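Long-range contacts in AceL NrdHF-1-1 Intein (Metagenome, PDB 6ZGQ), which probably carries out protein trans-splicing as a naturally split class 3 intein, studied here as a linked variant that cannot splice: residues Y59-D67 with R112-I120; V70-G81 with L88-Y99. One frame throughout, in Å; residues are numbered along the deposited sequence.

Overall arrangement
From the N-terminal side the chain enters strand 57-63, turns back through 66-70 and passes by a beta turn into strand 75-80. A hairpin returns it as 83-88, and an irregular passage leads to strand 98-104, so that 88-99 lies against 70-81: this is contact 2, with six residues between its segments. After strand 109-114 the chain crosses to 119-125, where contact 1 closes a larger loop containing all of contact 2. Contact 1 pairs the central and an outer strand of the three-stranded sheet 66-70, 57-63, 119-125, and through 112-114 also reaches the larger antiparallel sheet to which contact 2 belongs. The salt bridge Arg112-Glu79 and a probable Ser115-Lys98 hydrogen bond join them.

Contact 1 of 2, residues Y59-D67 with R112-I120; sequences YHFEGAGFD and RIKSTDVKI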
loop_
_atom_site.group_PDB
_atom_site.type_symbol
_atom_site.label_atom_id
_atom_site.label_comp_id
_atom_site.label_asym_id
_atom_site.label_seq_id
_atom_site.Cartn_x
_atom_site.Cartn_y
_atom_site.Cartn_z
ATOM N N TYR A 59 -7.175 4.299 8.652
ATOM C CA TYR A 59 -7.679 2.917 8.496
ATOM C C TYR A 59 -6.481 1.970 8.581
ATOM O O TYR A 59 -5.584 2.041 7.720
ATOM C CB TYR A 59 -8.392 2.726 7.152
ATOM C CG TYR A 59 -9.802 3.235 7.193
ATOM C CD1 TYR A 59 -10.071 4.587 7.037
ATOM C CD2 TYR A 59 -10.864 2.373 7.439
ATOM C CE1 TYR A 59 -11.365 5.068 7.090
ATOM C CE2 TYR A 59 -12.163 2.848 7.501
ATOM C CZ TYR A 59 -12.406 4.197 7.334
ATOM O OH TYR A 59 -13.692 4.661 7.390
ATOM N N HIS A 60 -6.474 1.144 9.636
ATOM C CA HIS A 60 -5.418 0.167 9.929
ATOM C C HIS A 60 -5.945 -1.224 9.588
ATOM O O HIS A 60 -6.829 -1.736 10.290
ATOM C CB HIS A 60 -4.975 0.254 11.403
ATOM C CG HIS A 60 -3.879 -0.702 11.759
ATOM N ND1 HIS A 60 -3.680 -1.159 13.042
ATOM C CD2 HIS A 60 -2.936 -1.301 10.994
ATOM C CE1 HIS A 60 -2.654 -1.992 13.056
ATOM N NE2 HIS A 60 -2.180 -2.091 11.826
ATOM N N PHE A 61 -5.439 -1.773 8.475
ATOM C CA PHE A 61 -5.689 -3.151 8.022
ATOM C C PHE A 61 -4.593 -4.045 8.627
ATOM O O PHE A 61 -3.423 -3.721 8.456
ATOM C CB PHE A 61 -5.636 -3.220 6.485
ATOM C CG PHE A 61 -6.734 -2.459 5.785
ATOM C CD1 PHE A 61 -6.651 -1.084 5.611
ATOM C CD2 PHE A 61 -7.839 -3.122 5.278
ATOM C CE1 PHE A 61 -7.653 -0.389 4.957
ATOM C CE2 PHE A 61 -8.848 -2.431 4.633
ATOM C CZ PHE A 61 -8.756 -1.061 4.471
ATOM N N GLU A 62 -4.964 -5.121 9.338
ATOM C CA GLU A 62 -3.998 -6.001 10.026
ATOM C C GLU A 62 -4.469 -7.463 10.032
ATOM O O GLU A 62 -5.558 -7.762 10.530
ATOM C CB GLU A 62 -3.740 -5.535 11.470
ATOM C CG GLU A 62 -2.623 -6.317 12.166
ATOM C CD GLU A 62 -2.253 -5.800 13.548
ATOM O OE1 GLU A 62 -3.031 -5.033 14.148
ATOM O OE2 GLU A 62 -1.168 -6.173 14.044
ATOM N N GLY A 63 -3.637 -8.355 9.493
ATOM C CA GLY A 63 -3.860 -9.803 9.596
ATOM C C GLY A 63 -2.988 -10.585 8.632
ATOM O O GLY A 63 -2.780 -10.124 7.508
ATOM N N ALA A 64 -2.457 -11.719 9.104
ATOM C CA ALA A 64 -1.816 -12.755 8.279
ATOM C C ALA A 64 -0.664 -12.239 7.405
ATOM O O ALA A 64 -0.566 -12.616 6.232
ATOM C CB ALA A 64 -2.871 -13.450 7.424
ATOM N N GLY A 65 0.199 -11.399 7.990
ATOM C CA GLY A 65 1.385 -10.839 7.313
ATOM C C GLY A 65 1.089 -9.588 6.498
ATOM O O GLY A 65 1.992 -9.076 5.829
ATOM N N PHE A 66 -0.163 -9.113 6.555
ATOM C CA PHE A 66 -0.621 -7.866 5.909
ATOM C C PHE A 66 -0.825 -6.791 6.997
ATOM O O PHE A 66 -1.566 -7.010 7.970
ATOM C CB PHE A 66 -1.922 -8.133 5.126
ATOM C CG PHE A 66 -2.386 -6.982 4.266
ATOM C CD1 PHE A 66 -1.805 -6.735 3.033
ATOM C CD2 PHE A 66 -3.424 -6.164 4.685
ATOM C CE1 PHE A 66 -2.237 -5.683 2.246
ATOM C CE2 PHE A 66 -3.859 -5.107 3.905
ATOM C CZ PHE A 66 -3.260 -4.862 2.684
ATOM N N ASP A 67 -0.138 -5.656 6.853
ATOM C CA ASP A 67 -0.353 -4.478 7.719
ATOM C C ASP A 67 -0.178 -3.209 6.888
ATOM O O ASP A 67 0.918 -2.981 6.367
ATOM C CB ASP A 67 0.620 -4.463 8.907
ATOM C CG ASP A 67 0.180 -3.519 10.026
ATOM O OD1 ASP A 67 0.105 -2.294 9.792
ATOM O OD2 ASP A 67 -0.103 -4.012 11.133
ATOM N N ARG A 112 -1.577 -14.539 -1.947
ATOM C CA ARG A 112 -2.898 -13.911 -1.863
ATOM C C ARG A 112 -3.583 -14.434 -0.599
ATOM O O ARG A 112 -3.746 -15.650 -0.458
ATOM C CB ARG A 112 -3.710 -14.205 -3.134
ATOM C CG ARG A 112 -3.084 -13.612 -4.391
ATOM C CD ARG A 112 -3.018 -14.634 -5.509
ATOM N NE ARG A 112 -2.423 -14.091 -6.732
ATOM C CZ ARG A 112 -1.222 -14.403 -7.213
ATOM N NH1 ARG A 112 -0.430 -15.263 -6.581
ATOM N NH2 ARG A 112 -0.802 -13.840 -8.336
ATOM N N ILE A 113 -3.917 -13.518 0.320
ATOM C CA ILE A 113 -4.582 -13.846 1.598
ATOM C C ILE A 113 -6.020 -13.325 1.564
ATOM O O ILE A 113 -6.256 -12.242 1.020
ATOM C CB ILE A 113 -3.804 -13.294 2.820
ATOM C CG1 ILE A 113 -3.568 -11.778 2.712
ATOM C CG2 ILE A 113 -2.478 -14.032 2.963
ATOM C CD1 ILE A 113 -3.545 -11.073 4.047
ATOM N N LYS A 114 -6.959 -14.112 2.107
ATOM C CA LYS A 114 -8.379 -13.732 2.191
ATOM C C LYS A 114 -8.501 -12.439 3.002
ATOM O O LYS A 114 -7.921 -12.353 4.085
ATOM C CB LYS A 114 -9.218 -14.854 2.825
ATOM C CG LYS A 114 -9.524 -16.010 1.887
ATOM C CD LYS A 114 -10.234 -17.151 2.593
ATOM C CE LYS A 114 -11.695 -16.835 2.856
ATOM N NZ LYS A 114 -12.317 -17.891 3.703
ATOM N N SER A 115 -9.210 -11.446 2.448
ATOM C CA SER A 115 -9.428 -10.147 3.099
ATOM C C SER A 115 -10.167 -10.324 4.438
ATOM O O SER A 115 -9.988 -9.499 5.338
ATOM C CB SER A 115 -10.191 -9.192 2.179
ATOM O OG SER A 115 -11.379 -9.779 1.692
ATOM N N THR A 116 -10.962 -11.395 4.555
ATOM C CA THR A 116 -11.710 -11.734 5.778
ATOM C C THR A 116 -10.771 -12.191 6.911
ATOM O O THR A 116 -11.229 -12.357 8.040
ATOM C CB THR A 116 -12.784 -12.812 5.501
ATOM O OG1 THR A 116 -12.183 -13.921 4.825
ATOM C CG2 THR A 116 -13.911 -12.253 4.636
ATOM N N ASP A 117 -9.480 -12.383 6.606
ATOM C CA ASP A 117 -8.442 -12.713 7.612
ATOM C C ASP A 117 -7.761 -11.424 8.099
ATOM O O ASP A 117 -6.823 -11.512 8.882
ATOM C CB ASP A 117 -7.338 -13.627 7.036
ATOM C CG ASP A 117 -7.776 -15.082 6.818
ATOM O OD1 ASP A 117 -8.880 -15.483 7.231
ATOM O OD2 ASP A 117 -6.977 -15.831 6.226
ATOM N N VAL A 118 -8.220 -10.257 7.625
ATOM C CA VAL A 118 -7.591 -8.947 7.884
ATOM C C VAL A 118 -8.600 -8.056 8.615
ATOM O O VAL A 118 -9.633 -7.691 8.040
ATOM C CB VAL A 118 -7.133 -8.273 6.561
ATOM C CG1 VAL A 118 -6.517 -6.893 6.795
ATOM C CG2 VAL A 118 -6.144 -9.167 5.823
ATOM N N LYS A 119 -8.291 -7.765 9.883
ATOM C CA LYS A 119 -9.054 -6.870 10.760
ATOM C C LYS A 119 -8.889 -5.420 10.256
ATOM O O LYS A 119 -7.786 -5.050 9.819
ATOM C CB LYS A 119 -8.522 -7.039 12.194
ATOM C CG LYS A 119 -9.159 -6.181 13.278
ATOM C CD LYS A 119 -8.634 -6.563 14.657
ATOM C CE LYS A 119 -7.204 -6.090 14.882
ATOM N NZ LYS A 119 -6.618 -6.674 16.118
ATOM N N ILE A 120 -9.972 -4.638 10.296
ATOM C CA ILE A 120 -9.970 -3.222 9.877
ATOM C C ILE A 120 -10.372 -2.347 11.071
ATOM O O ILE A 120 -11.459 -2.549 11.630
ATOM C CB ILE A 120 -10.936 -2.959 8.693
ATOM C CG1 ILE A 120 -10.716 -3.979 7.565
ATOM C CG2 ILE A 120 -10.769 -1.530 8.175
ATOM C CD1 ILE A 120 -11.763 -3.925 6.472
#
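Strand 57-63 pairs antiparallel with strand 119-125 through Phe61-Ile120, a non-hydrogen-bonded pair, and Glu62-Lys119, a hydrogen-bonded pair in which Glu62 N gives to Lys119 O at 2.9 Å and Lys119 N to Glu62 O at 2.8 Å. The second bond is the more bent (138° at the hydrogen), its donor standing above the carbonyl plane. Ile120 meets two rings. Its CG1 and CD1 run beside the Phe61 ring, with CD1 3.8 Å from CE2 of Phe61, and its CG2 lies over the rim of one face of that ring while reaching the edge of the Tyr59 ring, 4.0 Å from Tyr59 CD2.

The first segment folds back as a two-residue beta hairpin, a type I' turn from Gly63 to Phe66, a tight reversal that suits the all-beta Hint fold expected of an intein. In the second, a short 3-10 segment, 115-117, carries the chain from one sheet to the other. At the hairpin end, Val118 CG1, anti to the backbone N (chi1 178°), reaches 3.8 Å from Phe61 CB and equally close to Phe66 CD2. The side chains of Phe66 and Val118 cross at about a right angle, and Phe100 stacks on the Phe66 ring. Ile113 CD1 presses on Phe66 CB at 3.5 Å. Across the hairpin, on the face that carries Glu62 and Lys119, His60 NE2 donates to Asp67 OD2 at 2.9 Å, nearly straight and within the imidazole plane; Asp67 OD1 has Lys69 as a salt-bridge partner.

Contact 2 of 2, residues V70-G81 with L88-Y99; sequences VSPNHRMIYEQG and LAKDFEPSEDKY
Glu79 and Tyr99 form an antiparallel hydrogen-bonded pair at one end, Glu79 N to Tyr99 O 2.7 Å, and beyond it one water bridges Gly81 N and Asp97 O. At the other end Ala89 N gives to His74 O and Lys90 N to Pro72 O, which fastens 88-90 to the type I turn Ser71-His74. That Ser-Pro-Asn-His turn resembles the block B motif of inteins, whose histidine His74 would probably be.

Apolar and aromatic contacts fill the middle. Phe92 turns its edge to one face of Tyr78 in a T-shaped pair, the planes at 67° and Phe92 CE1 3.7 Å from Tyr78 CD1. Lys98 runs alongside the same phenol, its CG 3.5 Å from Tyr78 CE2, while its NZ bonds to Glu93 O. Ala89 CB touches Val70 CG2 at 3.5 Å and, from a direction nearly at right angles to that, Met76 CG at 4.0 Å.

Side-chain polar bonds lie near both ends of the contact. Lys90, extended beyond CG, places NZ 2.6 Å from Asn73 OD1, on a lone pair in the carbonyl plane. Gln80 NE2 reaches Asp97 OD2 at 2.7 Å from above the carboxylate plane, and Ser95 OG holds Asp97 OD1. Because Asn73 ND2 donates to Asp5 OD1 while OD1 faces an ammonium group, both charges would polarise this amide in the same sense, probably strengthening its two bonds.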
loop_
_atom_site.group_PDB
_atom_site.type_symbol
_atom_site.label_atom_id
_atom_site.label_comp_id
_atom_site.label_asym_id
_atom_site.label_seq_id
_atom_site.Cartn_x
_atom_site.Cartn_y
_atom_site.Cartn_z
ATOM N N VAL A 70 -3.414 3.633 6.474
ATOM C CA VAL A 70 -3.731 4.454 5.303
ATOM C C VAL A 70 -4.807 5.506 5.646
ATOM O O VAL A 70 -5.527 5.349 6.647
ATOM C CB VAL A 70 -4.170 3.534 4.131
ATOM C CG1 VAL A 70 -3.181 2.385 3.948
ATOM C CG2 VAL A 70 -5.571 2.971 4.349
ATOM N N SER A 71 -4.886 6.563 4.830
ATOM C CA SER A 71 -5.940 7.587 4.932
ATOM C C SER A 71 -7.277 7.005 4.457
ATOM O O SER A 71 -7.292 6.015 3.733
ATOM C CB SER A 71 -5.570 8.816 4.099
ATOM O OG SER A 71 -4.320 9.338 4.508
ATOM N N PRO A 72 -8.410 7.609 4.864
ATOM C CA PRO A 72 -9.731 7.127 4.435
ATOM C C PRO A 72 -9.905 6.883 2.923
ATOM O O PRO A 72 -10.535 5.888 2.556
ATOM C CB PRO A 72 -10.675 8.238 4.904
ATOM C CG PRO A 72 -9.991 8.814 6.101
ATOM C CD PRO A 72 -8.520 8.753 5.788
ATOM N N ASN A 73 -9.332 7.760 2.085
ATOM C CA ASN A 73 -9.509 7.722 0.617
ATOM C C ASN A 73 -8.302 7.119 -0.097
ATOM O O ASN A 73 -8.200 7.252 -1.318
ATOM C CB ASN A 73 -9.791 9.118 0.036
ATOM C CG ASN A 73 -11.048 9.739 0.601
ATOM O OD1 ASN A 73 -12.074 9.075 0.733
ATOM N ND2 ASN A 73 -10.977 11.013 0.938
ATOM N N HIS A 74 -7.402 6.476 0.656
ATOM C CA HIS A 74 -6.284 5.709 0.086
ATOM C C HIS A 74 -6.833 4.522 -0.711
ATOM O O HIS A 74 -7.801 3.888 -0.270
ATOM C CB HIS A 74 -5.338 5.200 1.166
ATOM C CG HIS A 74 -4.177 4.456 0.606
ATOM N ND1 HIS A 74 -3.169 5.087 -0.085
ATOM C CD2 HIS A 74 -3.882 3.137 0.593
ATOM C CE1 HIS A 74 -2.286 4.190 -0.478
ATOM N NE2 HIS A 74 -2.700 2.996 -0.090
ATOM N N ARG A 75 -6.226 4.243 -1.869
ATOM C CA ARG A 75 -6.646 3.149 -2.749
ATOM C C ARG A 75 -6.068 1.832 -2.212
ATOM O O ARG A 75 -4.837 1.684 -2.132
ATOM C CB ARG A 75 -6.206 3.425 -4.197
ATOM C CG ARG A 75 -6.954 4.589 -4.842
ATOM C CD ARG A 75 -6.303 5.070 -6.128
ATOM N NE ARG A 75 -6.293 4.031 -7.165
ATOM C CZ ARG A 75 -5.217 3.363 -7.593
ATOM N NH1 ARG A 75 -4.010 3.601 -7.101
ATOM N NH2 ARG A 75 -5.347 2.439 -8.536
ATOM N N MET A 76 -6.951 0.923 -1.779
ATOM C CA MET A 76 -6.569 -0.440 -1.397
ATOM C C MET A 76 -6.611 -1.291 -2.661
ATOM O O MET A 76 -7.528 -1.116 -3.471
ATOM C CB MET A 76 -7.512 -1.002 -0.330
ATOM C CG MET A 76 -7.511 -0.194 0.959
ATOM S SD MET A 76 -5.861 -0.045 1.666
ATOM C CE MET A 76 -5.612 -1.716 2.265
ATOM N N ILE A 77 -5.594 -2.145 -2.831
ATOM C CA ILE A 77 -5.395 -2.986 -4.019
ATOM C C ILE A 77 -5.600 -4.435 -3.574
ATOM O O ILE A 77 -5.009 -4.866 -2.575
ATOM C CB ILE A 77 -3.983 -2.761 -4.625
ATOM C CG1 ILE A 77 -3.784 -1.283 -5.012
ATOM C CG2 ILE A 77 -3.733 -3.669 -5.825
ATOM C CD1 ILE A 77 -4.714 -0.761 -6.092
ATOM N N TYR A 78 -6.487 -5.147 -4.274
ATOM C CA TYR A 78 -6.796 -6.548 -3.982
ATOM C C TYR A 78 -7.018 -7.263 -5.310
ATOM O O TYR A 78 -7.222 -6.589 -6.330
ATOM C CB TYR A 78 -8.017 -6.647 -3.055
ATOM C CG TYR A 78 -9.289 -6.041 -3.595
ATOM C CD1 TYR A 78 -9.557 -4.689 -3.443
ATOM C CD2 TYR A 78 -10.233 -6.825 -4.244
ATOM C CE1 TYR A 78 -10.726 -4.133 -3.929
ATOM C CE2 TYR A 78 -11.405 -6.279 -4.740
ATOM C CZ TYR A 78 -11.648 -4.930 -4.575
ATOM O OH TYR A 78 -12.803 -4.372 -5.059
ATOM N N GLU A 79 -6.928 -8.597 -5.284
ATOM C CA GLU A 79 -7.290 -9.467 -6.407
ATOM C C GLU A 79 -8.685 -10.035 -6.128
ATOM O O GLU A 79 -8.984 -10.370 -4.970
ATOM C CB GLU A 79 -6.267 -10.604 -6.581
ATOM C CG GLU A 79 -6.475 -11.390 -7.871
ATOM C CD GLU A 79 -5.465 -12.496 -8.116
ATOM O OE1 GLU A 79 -4.483 -12.621 -7.352
ATOM O OE2 GLU A 79 -5.665 -13.247 -9.098
ATOM N N GLN A 80 -9.526 -10.072 -7.166
ATOM C CA GLN A 80 -10.831 -10.757 -7.157
ATOM C C GLN A 80 -11.033 -11.388 -8.544
ATOM O O GLN A 80 -10.857 -10.698 -9.564
ATOM C CB GLN A 80 -11.950 -9.774 -6.819
ATOM C CG GLN A 80 -13.333 -10.400 -6.775
ATOM C CD GLN A 80 -14.409 -9.375 -6.509
ATOM O OE1 GLN A 80 -14.245 -8.193 -6.807
ATOM N NE2 GLN A 80 -15.522 -9.823 -5.945
ATOM N N GLY A 81 -11.397 -12.675 -8.575
ATOM C CA GLY A 81 -11.286 -13.495 -9.791
ATOM C C GLY A 81 -9.826 -13.508 -10.222
ATOM O O GLY A 81 -8.944 -13.737 -9.384
ATOM N N LEU A 88 -11.450 2.442 -2.224
ATOM C CA LEU A 88 -11.048 3.376 -1.164
ATOM C C LEU A 88 -11.123 2.636 0.179
ATOM O O LEU A 88 -12.036 1.827 0.369
ATOM C CB LEU A 88 -11.959 4.606 -1.183
ATOM C CG LEU A 88 -11.988 5.408 -2.492
ATOM C CD1 LEU A 88 -12.696 6.738 -2.282
ATOM C CD2 LEU A 88 -10.585 5.640 -3.026
ATOM N N ALA A 89 -10.139 2.883 1.052
ATOM C CA ALA A 89 -10.006 2.237 2.367
ATOM C C ALA A 89 -11.312 2.300 3.172
ATOM O O ALA A 89 -11.749 1.280 3.704
ATOM C CB ALA A 89 -8.861 2.874 3.144
ATOM N N LYS A 90 -11.937 3.480 3.233
ATOM C CA LYS A 90 -13.185 3.682 3.987
ATOM C C LYS A 90 -14.366 2.872 3.420
ATOM O O LYS A 90 -15.335 2.633 4.152
ATOM C CB LYS A 90 -13.551 5.175 4.044
ATOM C CG LYS A 90 -13.946 5.787 2.706
ATOM C CD LYS A 90 -14.176 7.282 2.814
ATOM C CE LYS A 90 -14.876 7.831 1.583
ATOM N NZ LYS A 90 -14.607 9.282 1.410
ATOM N N ASP A 91 -14.279 2.467 2.142
ATOM C CA ASP A 91 -15.347 1.734 1.440
ATOM C C ASP A 91 -15.116 0.218 1.422
ATOM O O ASP A 91 -16.063 -0.516 1.142
ATOM C CB ASP A 91 -15.510 2.250 -0.004
ATOM C CG ASP A 91 -15.993 3.686 -0.056
ATOM O OD1 ASP A 91 -16.864 4.045 0.763
ATOM O OD2 ASP A 91 -15.490 4.454 -0.898
ATOM N N PHE A 92 -13.893 -0.243 1.729
ATOM C CA PHE A 92 -13.523 -1.664 1.567
ATOM C C PHE A 92 -14.346 -2.549 2.503
ATOM O O PHE A 92 -14.362 -2.323 3.719
ATOM C CB PHE A 92 -12.022 -1.921 1.785
ATOM C CG PHE A 92 -11.618 -3.350 1.511
ATOM C CD1 PHE A 92 -11.378 -3.789 0.214
ATOM C CD2 PHE A 92 -11.514 -4.267 2.546
ATOM C CE1 PHE A 92 -11.028 -5.104 -0.040
ATOM C CE2 PHE A 92 -11.168 -5.583 2.295
ATOM C CZ PHE A 92 -10.926 -6.004 1.000
ATOM N N GLU A 93 -15.029 -3.538 1.914
ATOM C CA GLU A 93 -15.783 -4.566 2.648
ATOM C C GLU A 93 -15.135 -5.924 2.374
ATOM O O GLU A 93 -15.147 -6.399 1.237
ATOM C CB GLU A 93 -17.269 -4.568 2.247
ATOM C CG GLU A 93 -18.004 -3.262 2.554
ATOM C CD GLU A 93 -18.221 -2.973 4.043
ATOM O OE1 GLU A 93 -17.500 -3.532 4.902
ATOM O OE2 GLU A 93 -19.115 -2.154 4.360
ATOM N N PRO A 94 -14.536 -6.550 3.412
ATOM C CA PRO A 94 -13.884 -7.844 3.217
ATOM C C PRO A 94 -14.879 -8.921 2.776
ATOM O O PRO A 94 -16.048 -8.878 3.167
ATOM C CB PRO A 94 -13.271 -8.167 4.596
ATOM C CG PRO A 94 -13.959 -7.275 5.565
ATOM C CD PRO A 94 -14.414 -6.066 4.798
ATOM N N SER A 95 -14.393 -9.843 1.942
ATOM C CA SER A 95 -15.144 -11.015 1.470
ATOM C C SER A 95 -14.144 -12.141 1.162
ATOM O O SER A 95 -12.953 -11.861 0.934
ATOM C CB SER A 95 -15.984 -10.670 0.239
ATOM O OG SER A 95 -15.190 -10.089 -0.776
ATOM N N GLU A 96 -14.633 -13.383 1.195
ATOM C CA GLU A 96 -13.812 -14.584 0.980
ATOM C C GLU A 96 -13.227 -14.634 -0.439
ATOM O O GLU A 96 -12.250 -15.358 -0.656
ATOM C CB GLU A 96 -14.633 -15.842 1.289
ATOM C CG GLU A 96 -15.040 -15.919 2.754
ATOM C CD GLU A 96 -15.552 -17.280 3.187
ATOM O OE1 GLU A 96 -16.281 -17.938 2.415
ATOM O OE2 GLU A 96 -15.230 -17.689 4.323
ATOM N N ASP A 97 -13.802 -13.849 -1.366
ATOM C CA ASP A 97 -13.409 -13.820 -2.789
ATOM C C ASP A 97 -12.502 -12.628 -3.144
ATOM O O ASP A 97 -12.102 -12.504 -4.314
ATOM C CB ASP A 97 -14.657 -13.873 -3.705
ATOM C CG ASP A 97 -15.399 -12.535 -3.811
ATOM O OD1 ASP A 97 -15.424 -11.762 -2.826
ATOM O OD2 ASP A 97 -15.973 -12.270 -4.890
ATOM N N LYS A 98 -12.190 -11.774 -2.153
ATOM C CA LYS A 98 -11.256 -10.637 -2.319
ATOM C C LYS A 98 -9.986 -10.907 -1.512
ATOM O O LYS A 98 -10.081 -11.198 -0.314
ATOM C CB LYS A 98 -11.881 -9.315 -1.850
ATOM C CG LYS A 98 -12.977 -8.750 -2.748
ATOM C CD LYS A 98 -13.551 -7.469 -2.165
ATOM C CE LYS A 98 -15.018 -7.287 -2.509
ATOM N NZ LYS A 98 -15.666 -6.348 -1.554
ATOM N N TYR A 99 -8.827 -10.780 -2.165
ATOM C CA TYR A 99 -7.521 -11.168 -1.616
ATOM C C TYR A 99 -6.549 -9.999 -1.667
ATOM O O TYR A 99 -6.393 -9.401 -2.734
ATOM C CB TYR A 99 -6.947 -12.333 -2.431
ATOM C CG TYR A 99 -7.828 -13.553 -2.402
ATOM C CD1 TYR A 99 -8.900 -13.686 -3.277
ATOM C CD2 TYR A 99 -7.603 -14.566 -1.487
ATOM C CE1 TYR A 99 -9.719 -14.802 -3.244
ATOM C CE2 TYR A 99 -8.415 -15.682 -1.442
ATOM C CZ TYR A 99 -9.470 -15.801 -2.323
ATOM O OH TYR A 99 -10.274 -16.914 -2.277
HETATM O O HOH W 1 -11.287 -14.045 -6.385
#